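Local coordinates for protein Non-reducing end alpha-L-arabinofuranosidase BoGH43B (PDB 5JOZ) that removes terminal non-reducing alpha-L-arabinofuranosyl residues from the side branches of xyloglucan as a family 43 glycoside hydrolase, at residues 133-138 against 159-164; 178-181 against 186-189; 77-82 against 88-93; 138-141 against 147-150. One frame throughout, in Å; residues are numbered along the deposited sequence.

Contact 1 (133-138 against 159-164)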
loop_
_atom_site.group_PDB
_atom_site.type_symbol
_atom_site.label_atom_id
_atom_site.label_comp_id
_atom_site.label_asym_id
_atom_site.label_seq_id
_atom_site.Cartn_x
_atom_site.Cartn_y
_atom_site.Cartn_z
ATOM N N ASP A 133 -29.035 -0.861 -11.570
ATOM C CA ASP A 133 -30.298 -1.467 -12.053
ATOM C C ASP A 133 -30.545 -2.838 -11.398
ATOM O O ASP A 133 -30.988 -3.780 -12.056
ATOM C CB ASP A 133 -30.325 -1.573 -13.612
ATOM C CG ASP A 133 -30.568 -0.216 -14.320
ATOM O OD1 ASP A 133 -31.432 0.569 -13.859
ATOM O OD2 ASP A 133 -29.920 0.051 -15.368
ATOM N N GLY A 134 -30.237 -2.943 -10.104
ATOM C CA GLY A 134 -30.307 -4.218 -9.375
ATOM C C GLY A 134 -29.403 -5.354 -9.857
ATOM O O GLY A 134 -29.681 -6.521 -9.583
ATOM N N LYS A 135 -28.323 -5.018 -10.560
ATOM C CA LYS A 135 -27.356 -5.995 -11.070
ATOM C C LYS A 135 -25.968 -5.643 -10.573
ATOM O O LYS A 135 -25.642 -4.466 -10.375
ATOM C CB LYS A 135 -27.316 -5.992 -12.593
ATOM C CG LYS A 135 -28.646 -6.279 -13.261
ATOM C CD LYS A 135 -28.487 -6.381 -14.768
ATOM C CE LYS A 135 -29.800 -6.739 -15.444
ATOM N NZ LYS A 135 -29.540 -7.404 -16.746
ATOM N N MET A 136 -25.148 -6.673 -10.399
ATOM C CA MET A 136 -23.759 -6.523 -9.990
ATOM C C MET A 136 -22.872 -6.776 -11.206
ATOM O O MET A 136 -22.614 -7.935 -11.562
ATOM C CB MET A 136 -23.449 -7.505 -8.864
ATOM C CG MET A 136 -22.008 -7.529 -8.388
ATOM S SD MET A 136 -21.876 -8.672 -7.003
ATOM C CE MET A 136 -20.123 -9.022 -6.969
ATOM N N TYR A 137 -22.411 -5.685 -11.831
ATOM C CA TYR A 137 -21.540 -5.757 -13.009
ATOM C C TYR A 137 -20.096 -6.058 -12.616
ATOM O O TYR A 137 -19.623 -5.582 -11.593
ATOM C CB TYR A 137 -21.592 -4.457 -13.828
ATOM C CG TYR A 137 -22.859 -4.303 -14.615
ATOM C CD1 TYR A 137 -22.949 -4.788 -15.916
ATOM C CD2 TYR A 137 -23.973 -3.667 -14.069
ATOM C CE1 TYR A 137 -24.122 -4.662 -16.643
ATOM C CE2 TYR A 137 -25.148 -3.525 -14.799
ATOM C CZ TYR A 137 -25.212 -4.033 -16.080
ATOM O OH TYR A 137 -26.357 -3.902 -16.813
ATOM N N PHE A 138 -19.421 -6.850 -13.445
ATOM C CA PHE A 138 -18.006 -7.199 -13.282
ATOM C C PHE A 138 -17.351 -6.713 -14.555
ATOM O O PHE A 138 -17.740 -7.140 -15.635
ATOM C CB PHE A 138 -17.821 -8.720 -13.121
ATOM C CG PHE A 138 -16.373 -9.188 -13.089
ATOM C CD1 PHE A 138 -15.635 -9.350 -14.272
ATOM C CD2 PHE A 138 -15.760 -9.521 -11.879
ATOM C CE1 PHE A 138 -14.317 -9.795 -14.245
ATOM C CE2 PHE A 138 -14.434 -9.968 -11.843
ATOM C CZ PHE A 138 -13.710 -10.106 -13.028
ATOM N N PHE A 159 -21.279 -16.135 -12.517
ATOM C CA PHE A 159 -21.742 -15.287 -13.607
ATOM C C PHE A 159 -23.137 -15.694 -14.060
ATOM O O PHE A 159 -23.319 -16.791 -14.597
ATOM C CB PHE A 159 -20.761 -15.327 -14.780
ATOM C CG PHE A 159 -19.476 -14.633 -14.480
ATOM C CD1 PHE A 159 -19.402 -13.249 -14.535
ATOM C CD2 PHE A 159 -18.355 -15.354 -14.090
ATOM C CE1 PHE A 159 -18.219 -12.596 -14.239
ATOM C CE2 PHE A 159 -17.168 -14.705 -13.795
ATOM C CZ PHE A 159 -17.103 -13.325 -13.867
ATOM N N VAL A 160 -24.111 -14.815 -13.810
ATOM C CA VAL A 160 -25.472 -14.964 -14.345
ATOM C C VAL A 160 -25.538 -14.542 -15.824
ATOM O O VAL A 160 -26.246 -15.182 -16.614
ATOM C CB VAL A 160 -26.557 -14.255 -13.473
ATOM C CG1 VAL A 160 -26.555 -14.828 -12.064
ATOM C CG2 VAL A 160 -26.399 -12.737 -13.417
ATOM N N GLU A 161 -24.818 -13.469 -16.183
ATOM C CA GLU A 161 -24.555 -13.109 -17.590
ATOM C C GLU A 161 -23.042 -13.183 -17.772
ATOM O O GLU A 161 -22.296 -12.520 -17.049
ATOM C CB GLU A 161 -25.083 -11.704 -17.954
ATOM C CG GLU A 161 -26.530 -11.429 -17.528
ATOM C CD GLU A 161 -27.104 -10.090 -18.018
ATOM O OE1 GLU A 161 -27.802 -9.427 -17.209
ATOM O OE2 GLU A 161 -26.888 -9.710 -19.202
ATOM N N ALA A 162 -22.588 -13.992 -18.725
ATOM C CA ALA A 162 -21.163 -14.274 -18.875
ATOM C C ALA A 162 -20.377 -13.101 -19.432
ATOM O O ALA A 162 -20.925 -12.223 -20.099
ATOM C CB ALA A 162 -20.949 -15.488 -19.751
ATOM N N LEU A 163 -19.078 -13.128 -19.151
ATOM C CA LEU A 163 -18.133 -12.152 -19.654
ATOM C C LEU A 163 -18.162 -12.074 -21.166
ATOM O O LEU A 163 -18.162 -13.105 -21.827
ATOM C CB LEU A 163 -16.704 -12.526 -19.249
ATOM C CG LEU A 163 -16.331 -12.549 -17.774
ATOM C CD1 LEU A 163 -14.843 -12.821 -17.654
ATOM C CD2 LEU A 163 -16.696 -11.243 -17.091
ATOM N N ARG A 164 -18.167 -10.854 -21.702
ATOM C CA ARG A 164 -17.891 -10.626 -23.122
ATOM C C ARG A 164 -17.187 -9.284 -23.350
ATOM O O ARG A 164 -17.340 -8.351 -22.553
ATOM C CB ARG A 164 -19.185 -10.694 -23.928
ATOM C CG ARG A 164 -20.103 -9.486 -23.799
ATOM C CD ARG A 164 -21.552 -9.865 -24.074
ATOM N NE ARG A 164 -22.128 -10.588 -22.939
ATOM C CZ ARG A 164 -23.238 -11.326 -22.970
ATOM N NH1 ARG A 164 -23.949 -11.471 -24.093
ATOM N NH2 ARG A 164 -23.644 -11.931 -21.853
#
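Lys-135 NZ lies 2.7 Å from Glu-161 OE1, a salt bridge that uses the syn lone pair of the carboxylate oxygen. Both side chains are extended beyond CG and cross at about a right angle, meeting at their charged ends. A methionine in place of Lys-135 would probably leave the carboxylate of Glu-161 without this positive mate and remove the polar tie between the two segments. Further along, the pairing turns apolar. Phe-159 brings its edge to Phe-138 in a T-shaped stack, with the planes at 87°. Its CZ stands over the middle of the Phe-138 face, while CE1 lies 4.0 Å from Phe-138 CG. Phe-138 directs its ring there by keeping CG opposite the backbone N (chi1 174°), and Leu-163 CD2 adds a methyl 3.6 Å from Phe-138 CD1. A classic beta bulge, in which Val-160 and Glu-161 both face Val-151, lies between Phe-159 and Leu-163. Strand 146-152 separates the two segments in their four-stranded antiparallel sheet, one blade of the five-bladed propeller of family 43, and its Met-152 packs against both phenylalanines.

Contact 2 (178-181 against 186-189)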
loop_
_atom_site.group_PDB
_atom_site.type_symbol
_atom_site.label_atom_id
_atom_site.label_comp_id
_atom_site.label_asym_id
_atom_site.label_seq_id
_atom_site.Cartn_x
_atom_site.Cartn_y
_atom_site.Cartn_z
ATOM N N PRO A 178 -10.050 -0.507 -15.193
ATOM C CA PRO A 178 -11.339 -0.028 -15.687
ATOM C C PRO A 178 -12.401 -0.009 -14.603
ATOM O O PRO A 178 -12.506 -0.966 -13.833
ATOM C CB PRO A 178 -11.700 -1.054 -16.759
ATOM C CG PRO A 178 -11.089 -2.312 -16.262
ATOM C CD PRO A 178 -9.785 -1.883 -15.654
ATOM N N HIS A 179 -13.162 1.078 -14.532
ATOM C CA HIS A 179 -14.344 1.149 -13.678
ATOM C C HIS A 179 -15.552 1.468 -14.530
ATOM O O HIS A 179 -15.437 2.156 -15.542
ATOM C CB HIS A 179 -14.194 2.207 -12.587
ATOM C CG HIS A 179 -13.070 1.927 -11.651
ATOM N ND1 HIS A 179 -12.990 0.767 -10.908
ATOM C CD2 HIS A 179 -11.960 2.641 -11.361
ATOM C CE1 HIS A 179 -11.886 0.796 -10.181
ATOM N NE2 HIS A 179 -11.242 1.919 -10.440
ATOM N N PHE A 180 -16.701 0.994 -14.060
ATOM C CA PHE A 180 -17.955 1.073 -14.756
ATOM C C PHE A 180 -18.871 2.010 -13.966
ATOM O O PHE A 180 -19.064 1.810 -12.772
ATOM C CB PHE A 180 -18.544 -0.347 -14.830
ATOM C CG PHE A 180 -19.680 -0.492 -15.798
ATOM C CD1 PHE A 180 -19.511 -0.171 -17.133
ATOM C CD2 PHE A 180 -20.916 -0.967 -15.375
ATOM C CE1 PHE A 180 -20.557 -0.305 -18.029
ATOM C CE2 PHE A 180 -21.965 -1.104 -16.264
ATOM C CZ PHE A 180 -21.783 -0.769 -17.597
ATOM N N TYR A 181 -19.411 3.039 -14.619
ATOM C CA TYR A 181 -20.367 3.951 -13.974
ATOM C C TYR A 181 -21.577 4.202 -14.866
ATOM O O TYR A 181 -21.451 4.282 -16.087
ATOM C CB TYR A 181 -19.721 5.298 -13.632
ATOM C CG TYR A 181 -18.394 5.212 -12.918
ATOM C CD1 TYR A 181 -18.310 4.731 -11.621
ATOM C CD2 TYR A 181 -17.221 5.610 -13.550
ATOM C CE1 TYR A 181 -17.092 4.650 -10.963
ATOM C CE2 TYR A 181 -16.000 5.542 -12.907
ATOM C CZ TYR A 181 -15.938 5.061 -11.610
ATOM O OH TYR A 181 -14.721 5.003 -10.974
ATOM N N TYR A 186 -25.662 7.838 -19.924
ATOM C CA TYR A 186 -24.635 6.925 -20.449
ATOM C C TYR A 186 -23.980 5.998 -19.426
ATOM O O TYR A 186 -23.928 6.298 -18.238
ATOM C CB TYR A 186 -23.537 7.731 -21.134
ATOM C CG TYR A 186 -24.040 8.720 -22.147
ATOM C CD1 TYR A 186 -24.302 8.335 -23.477
ATOM C CD2 TYR A 186 -24.242 10.056 -21.792
ATOM C CE1 TYR A 186 -24.765 9.260 -24.417
ATOM C CE2 TYR A 186 -24.696 10.985 -22.718
ATOM C CZ TYR A 186 -24.961 10.592 -24.023
ATOM O OH TYR A 186 -25.410 11.546 -24.904
ATOM N N TYR A 187 -23.502 4.858 -19.913
ATOM C CA TYR A 187 -22.622 3.973 -19.155
ATOM C C TYR A 187 -21.204 4.363 -19.534
ATOM O O TYR A 187 -20.916 4.511 -20.718
ATOM C CB TYR A 187 -22.864 2.505 -19.511
ATOM C CG TYR A 187 -24.218 2.012 -19.092
ATOM C CD1 TYR A 187 -25.323 2.133 -19.937
ATOM C CD2 TYR A 187 -24.408 1.443 -17.841
ATOM C CE1 TYR A 187 -26.576 1.685 -19.544
ATOM C CE2 TYR A 187 -25.650 0.990 -17.440
ATOM C CZ TYR A 187 -26.729 1.111 -18.297
ATOM O OH TYR A 187 -27.953 0.677 -17.883
ATOM N N TYR A 188 -20.335 4.540 -18.532
ATOM C CA TYR A 188 -18.966 4.990 -18.741
ATOM C C TYR A 188 -17.990 3.939 -18.282
ATOM O O TYR A 188 -18.168 3.348 -17.219
ATOM C CB TYR A 188 -18.668 6.254 -17.933
ATOM C CG TYR A 188 -19.350 7.506 -18.404
ATOM C CD1 TYR A 188 -20.647 7.800 -18.009
ATOM C CD2 TYR A 188 -18.684 8.426 -19.205
ATOM C CE1 TYR A 188 -21.270 8.965 -18.414
ATOM C CE2 TYR A 188 -19.301 9.592 -19.616
ATOM C CZ TYR A 188 -20.595 9.853 -19.219
ATOM O OH TYR A 188 -21.224 10.994 -19.628
ATOM N N ILE A 189 -16.948 3.737 -19.079
ATOM C CA ILE A 189 -15.791 2.937 -18.718
ATOM C C ILE A 189 -14.621 3.909 -18.637
ATOM O O ILE A 189 -14.204 4.469 -19.650
ATOM C CB ILE A 189 -15.497 1.827 -19.753
ATOM C CG1 ILE A 189 -16.590 0.758 -19.683
ATOM C CG2 ILE A 189 -14.125 1.191 -19.501
ATOM C CD1 ILE A 189 -16.529 -0.274 -20.793
#
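The hairpin of strands 176-183 and 186-193 begins at Glu-176, the inferred proton donor, and within it Phe-180 faces Ile-189 as a non-hydrogen-bonded pair while Tyr-181 faces Tyr-188 as a hydrogen-bonded one. The latter pair exchanges two nearly straight backbone bonds, Tyr-181 N to Tyr-188 O at 2.9 Å and Tyr-188 N to Tyr-181 O at 2.7 Å. Next along the ladder, Phe-180 CA gives a C-H...O contact to the same Tyr-188 O, and Ile-189 CA gives one to His-179 O. Phe-180 carries most of the side-chain contact. With CG opposite the backbone N (chi1 -166°), its ring swings over to the partner strand, where CZ comes to 3.4 Å from Tyr-187 CD2. The two rings are almost parallel, at 12°, but offset so strongly that little of one ring lies over the other. At the edge of the Phe-180 ring, in its plane, Ile-189 CG1 lies 4.0 Å from CD1. This is the start of a propeller blade, and the face bearing Phe-180 and Ile-189 packs on the preceding blade through Leu-139, with Pro-178 CB touching Ile-189 CG2 at 4.3 Å. Replacing Phe-180 by alanine would probably open a gap between Tyr-187 and Ile-189 and leave the Tyr-187 ring freer to turn. The other face carries Tyr-181 and Tyr-188, whose hydroxyls are held by hydrogen bonds with Asp-240 and Gly-281 O, respectively. His-179 ND1 is hydrogen-bonded with Ser-128 OG.

Contact 3 (77-82 against 88-93)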
loop_
_atom_site.group_PDB
_atom_site.type_symbol
_atom_site.label_atom_id
_atom_site.label_comp_id
_atom_site.label_asym_id
_atom_site.label_seq_id
_atom_site.Cartn_x
_atom_site.Cartn_y
_atom_site.Cartn_z
ATOM N N ALA A 77 -4.561 -4.410 -7.505
ATOM C CA ALA A 77 -5.618 -3.393 -7.353
ATOM C C ALA A 77 -6.958 -3.952 -6.888
ATOM O O ALA A 77 -7.515 -4.821 -7.551
ATOM C CB ALA A 77 -5.819 -2.642 -8.654
ATOM N N PRO A 78 -7.464 -3.474 -5.737
ATOM C CA PRO A 78 -8.789 -3.814 -5.270
ATOM C C PRO A 78 -9.818 -2.789 -5.722
ATOM O O PRO A 78 -9.470 -1.624 -5.959
ATOM C CB PRO A 78 -8.637 -3.716 -3.768
ATOM C CG PRO A 78 -7.738 -2.525 -3.611
ATOM C CD PRO A 78 -6.815 -2.542 -4.798
ATOM N N THR A 79 -11.072 -3.210 -5.819
ATOM C CA THR A 79 -12.179 -2.272 -5.983
ATOM C C THR A 79 -13.125 -2.450 -4.779
ATOM O O THR A 79 -13.386 -3.580 -4.372
ATOM C CB THR A 79 -12.867 -2.478 -7.351
ATOM O OG1 THR A 79 -11.926 -2.196 -8.392
ATOM C CG2 THR A 79 -14.075 -1.581 -7.511
ATOM N N LEU A 80 -13.600 -1.333 -4.213
ATOM C CA LEU A 80 -14.475 -1.303 -3.022
ATOM C C LEU A 80 -15.835 -0.713 -3.393
ATOM O O LEU A 80 -15.910 0.395 -3.918
ATOM C CB LEU A 80 -13.842 -0.440 -1.921
ATOM C CG LEU A 80 -14.668 0.065 -0.728
ATOM C CD1 LEU A 80 -15.196 -1.065 0.131
ATOM C CD2 LEU A 80 -13.822 0.975 0.147
ATOM N N ARG A 81 -16.908 -1.445 -3.116
ATOM C CA ARG A 81 -18.259 -0.939 -3.365
ATOM C C ARG A 81 -19.198 -1.301 -2.225
ATOM O O ARG A 81 -18.855 -2.103 -1.357
ATOM C CB ARG A 81 -18.795 -1.484 -4.692
ATOM C CG ARG A 81 -17.954 -1.158 -5.919
ATOM C CD ARG A 81 -18.025 0.313 -6.286
ATOM N NE ARG A 81 -17.209 0.650 -7.470
ATOM C CZ ARG A 81 -16.106 1.413 -7.494
ATOM N NH1 ARG A 81 -15.601 1.960 -6.395
ATOM N NH2 ARG A 81 -15.495 1.643 -8.651
ATOM N N TYR A 82 -20.373 -0.681 -2.239
ATOM C CA TYR A 82 -21.394 -0.860 -1.203
ATOM C C TYR A 82 -22.785 -0.987 -1.835
ATOM O O TYR A 82 -23.150 -0.166 -2.680
ATOM C CB TYR A 82 -21.376 0.337 -0.254
ATOM C CG TYR A 82 -22.448 0.311 0.808
ATOM C CD1 TYR A 82 -22.250 -0.376 2.005
ATOM C CD2 TYR A 82 -23.666 0.976 0.621
ATOM C CE1 TYR A 82 -23.226 -0.396 2.989
ATOM C CE2 TYR A 82 -24.652 0.958 1.600
ATOM C CZ TYR A 82 -24.425 0.275 2.785
ATOM O OH TYR A 82 -25.391 0.252 3.766
ATOM N N TYR A 88 -18.436 -4.622 -0.408
ATOM C CA TYR A 88 -17.801 -5.627 -1.262
ATOM C C TYR A 88 -16.418 -5.126 -1.656
ATOM O O TYR A 88 -16.271 -3.964 -2.043
ATOM C CB TYR A 88 -18.611 -5.841 -2.543
ATOM C CG TYR A 88 -19.970 -6.480 -2.345
ATOM C CD1 TYR A 88 -21.051 -5.730 -1.906
ATOM C CD2 TYR A 88 -20.172 -7.827 -2.609
ATOM C CE1 TYR A 88 -22.295 -6.305 -1.726
ATOM C CE2 TYR A 88 -21.416 -8.417 -2.431
ATOM C CZ TYR A 88 -22.476 -7.648 -1.986
ATOM O OH TYR A 88 -23.712 -8.215 -1.792
ATOM N N VAL A 89 -15.413 -5.996 -1.537
ATOM C CA VAL A 89 -14.083 -5.695 -2.013
ATOM C C VAL A 89 -13.594 -6.819 -2.907
ATOM O O VAL A 89 -13.398 -7.936 -2.441
ATOM C CB VAL A 89 -13.085 -5.477 -0.861
ATOM C CG1 VAL A 89 -11.674 -5.313 -1.405
ATOM C CG2 VAL A 89 -13.469 -4.241 -0.072
ATOM N N ILE A 90 -13.363 -6.494 -4.176
ATOM C CA ILE A 90 -12.897 -7.449 -5.175
ATOM C C ILE A 90 -11.447 -7.099 -5.504
ATOM O O ILE A 90 -11.092 -5.927 -5.562
ATOM C CB ILE A 90 -13.817 -7.436 -6.442
ATOM C CG1 ILE A 90 -13.635 -8.703 -7.279
ATOM C CG2 ILE A 90 -13.572 -6.227 -7.332
ATOM C CD1 ILE A 90 -14.629 -8.844 -8.407
ATOM N N GLY A 91 -10.609 -8.113 -5.682
ATOM C CA GLY A 91 -9.231 -7.907 -6.125
ATOM C C GLY A 91 -8.666 -9.155 -6.745
ATOM O O GLY A 91 -9.403 -10.116 -7.002
ATOM N N THR A 92 -7.365 -9.149 -6.998
ATOM C CA THR A 92 -6.661 -10.334 -7.502
ATOM C C THR A 92 -5.441 -10.671 -6.631
ATOM O O THR A 92 -4.676 -9.785 -6.267
ATOM C CB THR A 92 -6.175 -10.108 -8.937
ATOM O OG1 THR A 92 -7.119 -9.301 -9.642
ATOM C CG2 THR A 92 -6.000 -11.434 -9.666
ATOM N N ASN A 93 -5.269 -11.953 -6.322
ATOM C CA ASN A 93 -4.090 -12.480 -5.616
ATOM C C ASN A 93 -3.245 -13.282 -6.620
ATOM O O ASN A 93 -3.718 -14.274 -7.173
ATOM C CB ASN A 93 -4.573 -13.356 -4.452
ATOM C CG ASN A 93 -3.439 -13.979 -3.642
ATOM O OD1 ASN A 93 -2.482 -14.546 -4.184
ATOM N ND2 ASN A 93 -3.570 -13.910 -2.323
#
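Leu-80 turns its CG opposite the backbone N (chi1 164°), and Val-89 places CG2 beside its own N (CG1 at 174°), which brings Leu-80 CD1 and Val-89 CG2 to 3.6 Å across a non-hydrogen-bonded pair. On the other face, Ile-90 holds CG2 in the crowded position between backbone N and carbonyl carbon, and this methyl rests 3.8 Å from Thr-79 CB. Pro-78 CB meets Val-89 CG1 more loosely. Four backbone bonds hold the antiparallel ladder: Thr-79 and Ile-90 exchange two, and Arg-81 and Tyr-88 exchange two more, among them Thr-79 N to Ile-90 O at 2.7 Å and Arg-81 N to Tyr-88 O at 2.8 Å. Arg-81 folds back over its own strand, so that Thr-79 CG2 covers one face of the guanidinium, 3.6 Å above its centre. NH1 also bonds to Leu-80 O at 2.9 Å, tilted from the carbonyl plane. Beyond the hairpin, NH1 forms a salt bridge with Asp-240 and NE another with Glu-130, residues of two other propeller blades. At the opposite end of 77-82, Ala-77 touches Asp-16 and Asp-126, the inferred proton acceptor and the residue thought to tune the proton donor. The chemistry implies a buried cation whose charge is probably offset by two acids and whose guanidinium is fixed by methyl cover on one face and polar ties at its nitrogens.

Contact 4 (138-141 against 147-150)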
loop_
_atom_site.group_PDB
_atom_site.type_symbol
_atom_site.label_atom_id
_atom_site.label_comp_id
_atom_site.label_asym_id
_atom_site.label_seq_id
_atom_site.Cartn_x
_atom_site.Cartn_y
_atom_site.Cartn_z
ATOM N N PHE A 138 -19.421 -6.850 -13.445
ATOM C CA PHE A 138 -18.006 -7.199 -13.282
ATOM C C PHE A 138 -17.351 -6.713 -14.555
ATOM O O PHE A 138 -17.740 -7.140 -15.635
ATOM C CB PHE A 138 -17.821 -8.720 -13.121
ATOM C CG PHE A 138 -16.373 -9.188 -13.089
ATOM C CD1 PHE A 138 -15.635 -9.350 -14.272
ATOM C CD2 PHE A 138 -15.760 -9.521 -11.879
ATOM C CE1 PHE A 138 -14.317 -9.795 -14.245
ATOM C CE2 PHE A 138 -14.434 -9.968 -11.843
ATOM C CZ PHE A 138 -13.710 -10.106 -13.028
ATOM N N LEU A 139 -16.379 -5.813 -14.418
ATOM C CA LEU A 139 -15.609 -5.307 -15.527
ATOM C C LEU A 139 -14.137 -5.622 -15.241
ATOM O O LEU A 139 -13.658 -5.402 -14.124
ATOM C CB LEU A 139 -15.871 -3.810 -15.668
ATOM C CG LEU A 139 -15.122 -3.014 -16.741
ATOM C CD1 LEU A 139 -15.520 -3.440 -18.143
ATOM C CD2 LEU A 139 -15.373 -1.527 -16.554
ATOM N N SER A 140 -13.436 -6.171 -16.228
ATOM C CA SER A 140 -12.003 -6.371 -16.129
ATOM C C SER A 140 -11.354 -6.257 -17.498
ATOM O O SER A 140 -12.036 -6.446 -18.506
ATOM C CB SER A 140 -11.702 -7.747 -15.553
ATOM O OG SER A 140 -11.857 -8.753 -16.544
ATOM N N PRO A 141 -10.039 -5.953 -17.544
ATOM C CA PRO A 141 -9.277 -6.139 -18.772
ATOM C C PRO A 141 -8.999 -7.609 -19.004
ATOM O O PRO A 141 -9.085 -8.393 -18.063
ATOM C CB PRO A 141 -7.972 -5.385 -18.509
ATOM C CG PRO A 141 -7.810 -5.402 -17.035
ATOM C CD PRO A 141 -9.202 -5.411 -16.463
ATOM N N PHE A 147 -11.624 -4.794 -22.792
ATOM C CA PHE A 147 -12.355 -4.802 -21.509
ATOM C C PHE A 147 -13.564 -5.732 -21.584
ATOM O O PHE A 147 -14.297 -5.696 -22.567
ATOM C CB PHE A 147 -12.819 -3.401 -21.121
ATOM C CG PHE A 147 -11.699 -2.434 -20.912
ATOM C CD1 PHE A 147 -10.697 -2.705 -19.982
ATOM C CD2 PHE A 147 -11.640 -1.248 -21.631
ATOM C CE1 PHE A 147 -9.644 -1.820 -19.785
ATOM C CE2 PHE A 147 -10.592 -0.352 -21.438
ATOM C CZ PHE A 147 -9.592 -0.640 -20.514
ATOM N N LEU A 148 -13.763 -6.540 -20.540
ATOM C CA LEU A 148 -14.805 -7.572 -20.506
ATOM C C LEU A 148 -15.839 -7.219 -19.469
ATOM O O LEU A 148 -15.492 -6.941 -18.328
ATOM C CB LEU A 148 -14.205 -8.926 -20.144
ATOM C CG LEU A 148 -13.052 -9.404 -21.018
ATOM C CD1 LEU A 148 -12.506 -10.719 -20.479
ATOM C CD2 LEU A 148 -13.466 -9.533 -22.475
ATOM N N LEU A 149 -17.105 -7.227 -19.861
ATOM C CA LEU A 149 -18.206 -6.975 -18.942
ATOM C C LEU A 149 -19.020 -8.257 -18.752
ATOM O O LEU A 149 -19.167 -9.045 -19.686
ATOM C CB LEU A 149 -19.104 -5.865 -19.482
ATOM C CG LEU A 149 -20.118 -5.278 -18.495
ATOM C CD1 LEU A 149 -19.442 -4.518 -17.350
ATOM C CD2 LEU A 149 -21.076 -4.367 -19.249
ATOM N N GLY A 150 -19.546 -8.438 -17.543
ATOM C CA GLY A 150 -20.407 -9.567 -17.180
ATOM C C GLY A 150 -21.303 -9.178 -16.007
ATOM O O GLY A 150 -21.172 -8.079 -15.454
#
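Leu-139 sits at the middle of an apolar row, with CD1 at 4.0 Å from Phe-147 CB on one flank and CB at 4.0 Å from Leu-149 CD1 on the other. Leu-149 keeps CG opposite its backbone N (chi1 -167°), which lays CD1 across toward the neighbouring strand. Pro-141 extends the row: its CB packs 4.1 Å from CD1 of the Phe-147 ring. Pro-178 of the next blade covers Leu-139, Pro-141 and Phe-147 together, and Ile-189 reaches Leu-139 and Phe-147. Beneath this row runs the antiparallel backbone ladder. Ser-140 and Leu-148 exchange two bonds, the shorter being Leu-148 N to Ser-140 O at 2.7 Å and close to straight. Phe-138 and Gly-150 exchange another two. On the face away from the leucine row, Ser-140 OG donates to Pro-141 O at 3.2 Å, from above the carbonyl plane. Pro-141 lies close to the side chain of Asp-126, thought to modulate the proton donor. The chemistry implies a hairpin whose backbone polar groups are paired partly in this ladder and partly with the strands on its flanks, leaving side chains without charge to join one blade to the next.

How the contacts relate
Contact 1 alone lies at the surface and alone has a salt bridge between its two segments; contacts 2, 3 and 4 are buried hairpin pairings built on backbone ladders. Contacts 1 and 4 belong to one blade and share Phe-138, contact 4 joining adjacent strands and contact 1 bridging across the strand between. Contacts 2 and 3 lie in two other blades. Contact 4 meets contact 2 through mainly apolar packing, whereas contact 3 approaches contact 2 with polar side chains, His-179 coming beside Thr-79 and Arg-81. Ile-90 CD1 of contact 3 packs on Phe-138. Chemistry thus follows place: opposite charges at the surface, aliphatic and aromatic packing between blades, and, in contact 3, a buried arginine whose charge is probably offset by acids of other blades.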